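PDB 3PAS: TetR family transcription regulator from Marinobacter aquaeolei, which probably binds DNA at regulatory sites through an N-terminal helix-turn-helix and so acts as a transcription factor. Local coordinates for residues L57-Y62 and F103-T108; H24-T29 and E107-S112. One frame throughout, in Å; residues are numbered along the deposited sequence. Where two conformers were deposited one is given.

Contact 1: L57-Y62 and F103-T108. With ACT (acetate ion), chain M.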
loop_
_atom_site.group_PDB
_atom_site.type_symbol
_atom_site.label_atom_id
_atom_site.label_comp_id
_atom_site.label_asym_id
_atom_site.label_seq_id
_atom_site.Cartn_x
_atom_site.Cartn_y
_atom_site.Cartn_z
ATOM N N LEU B 57 -0.985 21.928 7.254
ATOM C CA LEU B 57 -1.428 22.183 5.904
ATOM C C LEU B 57 -0.304 22.750 5.047
ATOM O O LEU B 57 -0.091 22.267 3.938
ATOM C CB LEU B 57 -2.615 23.151 5.863
ATOM C CG LEU B 57 -3.330 23.332 4.517
ATOM C CD1 LEU B 57 -3.670 21.966 3.816
ATOM C CD2 LEU B 57 -4.582 24.181 4.760
ATOM N N ALA B 58 0.376 23.786 5.538
ATOM C CA ALA B 58 1.513 24.398 4.827
ATOM C C ALA B 58 2.594 23.343 4.520
ATOM O O ALA B 58 3.256 23.379 3.474
ATOM C CB ALA B 58 2.109 25.608 5.640
ATOM N N THR B 59 2.810 22.443 5.465
ATOM C CA THR B 59 3.785 21.371 5.320
ATOM C C THR B 59 3.320 20.415 4.223
ATOM O O THR B 59 4.123 19.947 3.417
ATOM C CB THR B 59 4.053 20.604 6.672
ATOM O OG1 THR B 59 4.579 21.524 7.661
ATOM C CG2 THR B 59 5.137 19.500 6.490
ATOM N N PHE B 60 2.028 20.105 4.205
ATOM C CA PHE B 60 1.497 19.232 3.169
ATOM C C PHE B 60 1.739 19.868 1.782
ATOM O O PHE B 60 2.214 19.196 0.843
ATOM C CB PHE B 60 0.036 18.921 3.384
ATOM C CG PHE B 60 -0.533 18.008 2.345
ATOM C CD1 PHE B 60 -0.186 16.707 2.334
ATOM C CD2 PHE B 60 -1.330 18.499 1.341
ATOM C CE1 PHE B 60 -0.693 15.833 1.351
ATOM C CE2 PHE B 60 -1.851 17.643 0.383
ATOM C CZ PHE B 60 -1.525 16.340 0.382
ATOM N N TYR B 61 1.468 21.158 1.659
ATOM C CA TYR B 61 1.720 21.855 0.393
ATOM C C TYR B 61 3.170 21.982 0.018
ATOM O O TYR B 61 3.528 21.914 -1.170
ATOM C CB TYR B 61 1.071 23.239 0.394
ATOM C CG TYR B 61 -0.421 23.207 0.349
ATOM C CD1 TYR B 61 -1.095 22.286 -0.453
ATOM C CD2 TYR B 61 -1.178 24.154 1.021
ATOM C CE1 TYR B 61 -2.479 22.270 -0.526
ATOM C CE2 TYR B 61 -2.575 24.146 0.941
ATOM C CZ TYR B 61 -3.211 23.205 0.156
ATOM O OH TYR B 61 -4.580 23.178 0.066
ATOM N N TYR B 62 4.023 22.189 1.010
ATOM C CA TYR B 62 5.452 22.194 0.796
ATOM C C TYR B 62 5.937 20.821 0.257
ATOM O O TYR B 62 6.712 20.740 -0.725
ATOM C CB TYR B 62 6.137 22.510 2.122
ATOM C CG TYR B 62 7.618 22.268 2.163
ATOM C CD1 TYR B 62 8.493 23.169 1.596
ATOM C CD2 TYR B 62 8.157 21.163 2.828
ATOM C CE1 TYR B 62 9.860 22.982 1.670
ATOM C CE2 TYR B 62 9.511 20.980 2.896
ATOM C CZ TYR B 62 10.367 21.911 2.305
ATOM O OH TYR B 62 11.758 21.753 2.342
ATOM N N PHE B 103 7.509 11.374 1.247
ATOM C CA PHE B 103 6.462 10.405 0.916
ATOM C C PHE B 103 5.632 10.015 2.162
ATOM O O PHE B 103 4.418 9.867 2.079
ATOM C CB PHE B 103 7.079 9.095 0.391
ATOM C CG PHE B 103 7.520 9.113 -1.057
ATOM C CD1 PHE B 103 7.813 10.289 -1.725
ATOM C CD2 PHE B 103 7.699 7.894 -1.741
ATOM C CE1 PHE B 103 8.249 10.274 -3.062
ATOM C CE2 PHE B 103 8.109 7.888 -3.056
ATOM C CZ PHE B 103 8.390 9.095 -3.711
ATOM N N ARG B 104 6.298 9.790 3.290
ATOM C CA ARG B 104 5.575 9.379 4.515
ATOM C C ARG B 104 4.644 10.498 5.018
ATOM O O ARG B 104 3.485 10.232 5.377
ATOM C CB ARG B 104 6.566 8.975 5.578
ATOM C CG ARG B 104 5.954 8.454 6.836
ATOM C CD ARG B 104 6.878 7.423 7.462
ATOM N NE ARG B 104 6.069 6.307 7.916
ATOM C CZ ARG B 104 5.456 5.438 7.107
ATOM N NH1 ARG B 104 5.550 5.538 5.776
ATOM N NH2 ARG B 104 4.732 4.460 7.636
ATOM N N TYR B 105 5.147 11.732 5.018
ATOM C CA TYR B 105 4.301 12.897 5.378
ATOM C C TYR B 105 3.069 12.969 4.448
ATOM O O TYR B 105 1.932 13.066 4.910
ATOM C CB TYR B 105 5.065 14.229 5.404
ATOM C CG TYR B 105 4.200 15.308 6.024
ATOM C CD1 TYR B 105 4.180 15.481 7.389
ATOM C CD2 TYR B 105 3.276 16.011 5.262
ATOM C CE1 TYR B 105 3.353 16.449 7.995
ATOM C CE2 TYR B 105 2.428 16.956 5.842
ATOM C CZ TYR B 105 2.483 17.165 7.221
ATOM O OH TYR B 105 1.668 18.084 7.837
ATOM N N HIS B 106 3.290 12.906 3.138
ATOM C CA HIS B 106 2.180 12.902 2.189
ATOM C C HIS B 106 1.117 11.789 2.488
ATOM O O HIS B 106 -0.090 12.051 2.558
ATOM C CB HIS B 106 2.716 12.754 0.747
ATOM C CG HIS B 106 1.629 12.787 -0.277
ATOM N ND1 HIS B 106 0.925 11.655 -0.640
ATOM C CD2 HIS B 106 1.055 13.822 -0.929
ATOM C CE1 HIS B 106 -0.026 11.995 -1.486
ATOM N NE2 HIS B 106 0.047 13.298 -1.697
ATOM N N GLU B 107 1.601 10.569 2.667
ATOM C CA GLU B 107 0.772 9.398 3.006
ATOM C C GLU B 107 0.048 9.582 4.360
ATOM O O GLU B 107 -1.156 9.375 4.456
ATOM C CB GLU B 107 1.672 8.158 3.059
ATOM C CG GLU B 107 0.984 6.788 3.375
ATOM C CD GLU B 107 0.166 6.250 2.212
ATOM O OE1 GLU B 107 0.109 6.919 1.148
ATOM O OE2 GLU B 107 -0.447 5.158 2.380
ATOM N N THR B 108 0.770 9.976 5.398
ATOM C CA THR B 108 0.137 10.186 6.694
ATOM C C THR B 108 -0.967 11.241 6.589
ATOM O O THR B 108 -2.078 11.027 7.094
ATOM C CB THR B 108 1.136 10.642 7.787
ATOM O OG1 THR B 108 2.148 9.651 7.944
ATOM C CG2 THR B 108 0.406 10.786 9.145
HETATM C C ACT M . 8.317 5.216 2.564
HETATM O O ACT M . 8.994 4.222 2.912
HETATM O OXT ACT M . 7.792 5.854 3.499
HETATM C CH3 ACT M . 8.134 5.606 1.127
#
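Thr59 lays its methyl over one face of the Tyr105 ring, a CH-pi contact in which CG2 stands 3.7 Å from the centroid of that ring and 16° off its normal, displaced toward the rim on the CZ side. The two side chains cross at about a right angle. In Thr59 it is CG2 that lies anti to the backbone N, which turns the methyl to the tyrosine while OG1 bonds back to the carbonyl of Leu55. Tyr105 also meets the next residue along: its CE2 comes 3.6 Å from Phe60 N, and Phe60 CB sits at the ring's edge, in plane. The phenol reaches one turn back, where its OH is hydrogen-bonded to Leu56 O, so a buried polar tip is satisfied by the helix it packs on. A phenylalanine in its place lacks the hydroxyl and would probably leave the Leu56 carbonyl without this partner. Phe60 and His106 form the other half: their rings lie 24° from parallel but slid apart, centroids 5.3 Å from each other, so they barely overlap and meet mainly through Phe60 CE1, 3.5 Å from His106 CD2. No hydrogen bond links the two segments directly. The axes of the two short segments come within 9.8 Å, their N-to-C directions 127° apart, joining helix 52-76, which follows the predicted helix-turn-helix and in TetR-type regulators links it to the C-terminal helices, to helix 100-110. Helix 5-24 covers Thr59 with Leu14, Thr17 and Val18, while helix 117-126 brings Ile119 and Asn123 against Phe60.

Contact 2: H24-T29 and E107-S112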
loop_
_atom_site.group_PDB
_atom_site.type_symbol
_atom_site.label_atom_id
_atom_site.label_comp_id
_atom_site.label_asym_id
_atom_site.label_seq_id
_atom_site.Cartn_x
_atom_site.Cartn_y
_atom_site.Cartn_z
ATOM N N HIS B 24 6.675 10.233 14.336
ATOM C CA HIS B 24 5.808 10.016 15.507
ATOM C C HIS B 24 4.299 10.185 15.251
ATOM O O HIS B 24 3.497 9.898 16.131
ATOM C CB HIS B 24 6.263 10.951 16.641
ATOM C CG HIS B 24 7.717 10.820 16.970
ATOM N ND1 HIS B 24 8.672 11.701 16.503
ATOM C CD2 HIS B 24 8.388 9.890 17.691
ATOM C CE1 HIS B 24 9.861 11.331 16.946
ATOM N NE2 HIS B 24 9.718 10.228 17.654
ATOM N N GLY B 25 3.911 10.612 14.055
ATOM C CA GLY B 25 2.480 10.792 13.702
ATOM C C GLY B 25 1.975 12.159 14.180
ATOM O O GLY B 25 2.695 12.914 14.882
ATOM N N PHE B 26 0.759 12.501 13.778
ATOM C CA PHE B 26 0.209 13.844 14.098
ATOM C C PHE B 26 -0.064 14.133 15.556
ATOM O O PHE B 26 0.307 15.184 16.093
ATOM C CB PHE B 26 -1.112 14.056 13.332
ATOM C CG PHE B 26 -0.930 14.259 11.855
ATOM C CD1 PHE B 26 -0.164 15.308 11.387
ATOM C CD2 PHE B 26 -1.561 13.426 10.934
ATOM C CE1 PHE B 26 0.005 15.522 10.020
ATOM C CE2 PHE B 26 -1.420 13.617 9.593
ATOM C CZ PHE B 26 -0.636 14.676 9.116
ATOM N N SER B 27 -0.783 13.214 16.187
ATOM C CA SER B 27 -1.228 13.375 17.558
ATOM C C SER B 27 -0.102 13.571 18.521
ATOM O O SER B 27 -0.222 14.364 19.438
ATOM C CB SER B 27 -2.024 12.146 17.981
ATOM O OG SER B 27 -3.173 12.080 17.167
ATOM N N ALA B 28 1.005 12.865 18.334
ATOM C CA ALA B 28 2.136 13.026 19.241
ATOM C C ALA B 28 2.950 14.290 18.982
ATOM O O ALA B 28 3.719 14.706 19.841
ATOM C CB ALA B 28 3.063 11.792 19.190
ATOM N N THR B 29 2.793 14.901 17.815
ATOM C CA THR B 29 3.609 16.047 17.433
ATOM C C THR B 29 2.871 17.352 17.744
ATOM O O THR B 29 1.851 17.674 17.142
ATOM C CB THR B 29 3.935 15.962 15.922
ATOM O OG1 THR B 29 4.600 14.718 15.647
ATOM C CG2 THR B 29 4.803 17.081 15.474
ATOM N N GLU B 107 1.601 10.569 2.667
ATOM C CA GLU B 107 0.772 9.398 3.006
ATOM C C GLU B 107 0.048 9.582 4.360
ATOM O O GLU B 107 -1.156 9.375 4.456
ATOM C CB GLU B 107 1.672 8.158 3.059
ATOM C CG GLU B 107 0.984 6.788 3.375
ATOM C CD GLU B 107 0.166 6.250 2.212
ATOM O OE1 GLU B 107 0.109 6.919 1.148
ATOM O OE2 GLU B 107 -0.447 5.158 2.380
ATOM N N THR B 108 0.770 9.976 5.398
ATOM C CA THR B 108 0.137 10.186 6.694
ATOM C C THR B 108 -0.967 11.241 6.589
ATOM O O THR B 108 -2.078 11.027 7.094
ATOM C CB THR B 108 1.136 10.642 7.787
ATOM O OG1 THR B 108 2.148 9.651 7.944
ATOM C CG2 THR B 108 0.406 10.786 9.145
ATOM N N PHE B 109 -0.676 12.365 5.920
ATOM C CA PHE B 109 -1.645 13.453 5.790
ATOM C C PHE B 109 -2.852 13.056 4.971
ATOM O O PHE B 109 -4.010 13.295 5.400
ATOM C CB PHE B 109 -1.013 14.690 5.152
ATOM C CG PHE B 109 -1.859 15.949 5.240
ATOM C CD1 PHE B 109 -2.877 16.193 4.337
ATOM C CD2 PHE B 109 -1.593 16.917 6.207
ATOM C CE1 PHE B 109 -3.657 17.346 4.407
ATOM C CE2 PHE B 109 -2.376 18.089 6.286
ATOM C CZ PHE B 109 -3.407 18.297 5.378
ATOM N N THR B 110 -2.614 12.481 3.781
ATOM C CA THR B 110 -3.744 12.109 2.902
ATOM C C THR B 110 -4.646 11.053 3.531
ATOM O O THR B 110 -5.813 10.995 3.188
ATOM C CB THR B 110 -3.329 11.620 1.445
ATOM O OG1 THR B 110 -2.547 10.444 1.558
ATOM C CG2 THR B 110 -2.560 12.669 0.692
ATOM N N HIS B 111 -4.139 10.222 4.437
ATOM C CA HIS B 111 -4.914 9.157 5.124
ATOM C C HIS B 111 -5.387 9.640 6.492
ATOM O O HIS B 111 -5.636 8.832 7.361
ATOM C CB HIS B 111 -4.059 7.895 5.392
ATOM C CG HIS B 111 -3.829 7.012 4.202
ATOM N ND1 HIS B 111 -4.732 6.050 3.800
ATOM C CD2 HIS B 111 -2.763 6.892 3.376
ATOM C CE1 HIS B 111 -4.248 5.403 2.753
ATOM N NE2 HIS B 111 -3.055 5.896 2.474
ATOM N N SER B 112 -5.451 10.953 6.702
ATOM C CA SER B 112 -5.895 11.532 7.975
ATOM C C SER B 112 -7.140 12.375 7.743
ATOM O O SER B 112 -7.470 12.778 6.601
ATOM C CB SER B 112 -4.823 12.449 8.571
ATOM O OG SER B 112 -4.821 13.704 7.883
#
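Phe26 sets CE2 and CZ of its ring against the end of helix 100-110 and the residues just after it, meeting Thr108, Phe109 and Ser112 together. Its CE2 is 3.4 Å from Thr108 CG2 and 3.7 Å from Ser112 CB. CZ approaches the backbone instead, with Phe109 CA at the ring edge, in plane, and Phe109 CD2 3.8 Å from Phe26 CZ. Thr108 and Phe26 reach for each other from opposite directions. Behind the ring, the turn that carries it is held by Thr29: its OG1 donates to Gly25 O over 2.7 Å, nearly in line with that carbonyl, and its N bonds to Phe26 O in a type I turn. Gly25, the first residue beyond helix 5-24 to leave helical angles, has positive phi, which by itself favours glycine. On the other side Ser112 OG takes the position between its backbone N and carbonyl carbon, chi1 77°, from where it donates to Phe109 O, which also accepts from Ser112 N. Farther out, Trp114 meets the Phe26 ring edge-to-face, Val21 and Leu56 pack on it, and Lys52 bonds to the carbonyls of Phe26 and Thr29. The contact is therefore apolar, joined by van der Waals packing without hydrogen bonds across it, while those within each segment shape the turn and the helix end.

From the N terminus, helix 5-24 leads into the turn at 24-29, where contact 2 opens; the chain then runs through the predicted helix-turn-helix into helix 52-76, where contact 1 opens. Both close on helix 100-110, at 103-108 and 107-112. The 40-residue loop of contact 1 thus nests wholly within the 77-residue loop of contact 2, the two contacts sharing Glu107 and Thr108. They also touch: Phe60 CD1 lies 3.4 Å from Phe109 CD1 in a ring stack, and the Tyr105 hydroxyl abuts Phe26. Together they tie the turn before the predicted helix-turn-helix and the helix after it to one helix of the C-terminal part.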